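Local coordinates for trichomaglin (Trichosanthes lepiniana, PDB 1SGL), which is an S-like ribonuclease of the T2 family, which probably cleaves the phosphodiester bonds of RNA, at residues T107-S110 and P111-G115. Residues are numbered along the deposited sequence; the frame is centred on the assembly and turned at random.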
# COMPACT_ATOMS: atom_id res chain seq x y z
N THR A 107 11.28 -11.13 2.70
CA THR A 107 12.21 -12.16 3.15
C THR A 107 11.90 -12.57 4.59
O THR A 107 12.10 -13.73 4.97
CB THR A 107 13.67 -11.66 3.06
OG1 THR A 107 13.81 -10.45 3.82
CG2 THR A 107 14.05 -11.37 1.61
N CYS A 108 11.40 -11.63 5.37
CA CYS A 108 11.05 -11.88 6.76
C CYS A 108 9.68 -12.55 6.92
O CYS A 108 9.22 -12.79 8.04
CB CYS A 108 11.06 -10.57 7.55
SG CYS A 108 12.68 -9.73 7.61
N ALA A 109 9.02 -12.84 5.79
CA ALA A 109 7.71 -13.47 5.81
C ALA A 109 7.79 -14.98 5.63
O ALA A 109 6.77 -15.68 5.68
CB ALA A 109 6.81 -12.86 4.74
N SER A 110 8.99 -15.48 5.38
CA SER A 110 9.18 -16.92 5.21
C SER A 110 8.93 -17.56 6.57
O SER A 110 9.23 -16.97 7.60
CB SER A 110 10.61 -17.21 4.76
OG SER A 110 10.82 -18.61 4.65
N PRO A 111 8.39 -18.79 6.59
CA PRO A 111 7.99 -19.65 5.47
C PRO A 111 6.54 -19.51 5.01
O PRO A 111 6.07 -20.30 4.19
CB PRO A 111 8.27 -21.04 6.01
CG PRO A 111 7.76 -20.89 7.42
CD PRO A 111 8.36 -19.56 7.85
N VAL A 112 5.81 -18.54 5.54
CA VAL A 112 4.42 -18.35 5.13
C VAL A 112 4.44 -17.95 3.66
O VAL A 112 3.60 -18.38 2.87
CB VAL A 112 3.72 -17.25 5.96
CG1 VAL A 112 2.24 -17.23 5.63
CG2 VAL A 112 3.93 -17.50 7.45
N ILE A 113 5.40 -17.11 3.31
CA ILE A 113 5.58 -16.65 1.93
C ILE A 113 7.00 -17.06 1.57
O ILE A 113 7.96 -16.65 2.23
CB ILE A 113 5.46 -15.12 1.81
CG1 ILE A 113 4.03 -14.68 2.12
CG2 ILE A 113 5.87 -14.67 0.40
CD1 ILE A 113 3.79 -13.19 2.01
N LYS A 114 7.15 -17.88 0.53
CA LYS A 114 8.47 -18.33 0.12
C LYS A 114 8.89 -17.84 -1.25
O LYS A 114 8.39 -18.32 -2.27
CB LYS A 114 8.54 -19.86 0.14
CG LYS A 114 8.30 -20.49 1.51
CD LYS A 114 8.42 -22.01 1.44
CE LYS A 114 8.12 -22.66 2.78
NZ LYS A 114 8.33 -24.13 2.73
N GLY A 115 9.81 -16.89 -1.29
CA GLY A 115 10.29 -16.39 -2.56
C GLY A 115 9.55 -15.22 -3.19
O GLY A 115 8.38 -14.95 -2.88
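A type VIa turn built on a cis-proline reverses the chain between helix 97-106 and helix 116-129, just past the T107-C108 pair that ends a segment resembling the second conserved active-site sequence of T2 ribonucleases. The peptide joining S110 to P111 is cis, which brings the S110 CA and P111 CA atoms to 3.0 Å and folds the loop sharply back on itself. A109 O is the acceptor at the heart of the turn, shared by two successive amides. I113 N gives the straighter bond, 3.1 Å to A109 O with 161° at the hydrogen, and it comes from above the carbonyl plane, about 50° out of it. V112 N is as near to A109 O, at 3.0 Å, but its hydrogen is badly aimed and that bond is weak. A CA-H...O contact, S110 CA to I113 O at 3.2 Å, adds to these. A chi1 near 177° places S110 OG next to its own carbonyl carbon and 3.1 Å from P111 CA; no bond forms, as the proline nitrogen has no hydrogen to offer. On the inner side of the turn, the A109 methyl faces the I113 side chain and both are buried. A109 also packs on F8 and P47 of the central sheet, while I113 packs on L45 of strand 40-47, F187 of a loop and Y119 of helix 116-129. Just after helix 97-106, C108 is disulfide-bonded to C58. A109 CB lies 3.9 Å from I113 CB; I113 CG1, beside the backbone N, leads on in an extended chain to CD1, 4.1 Å from A109 CB.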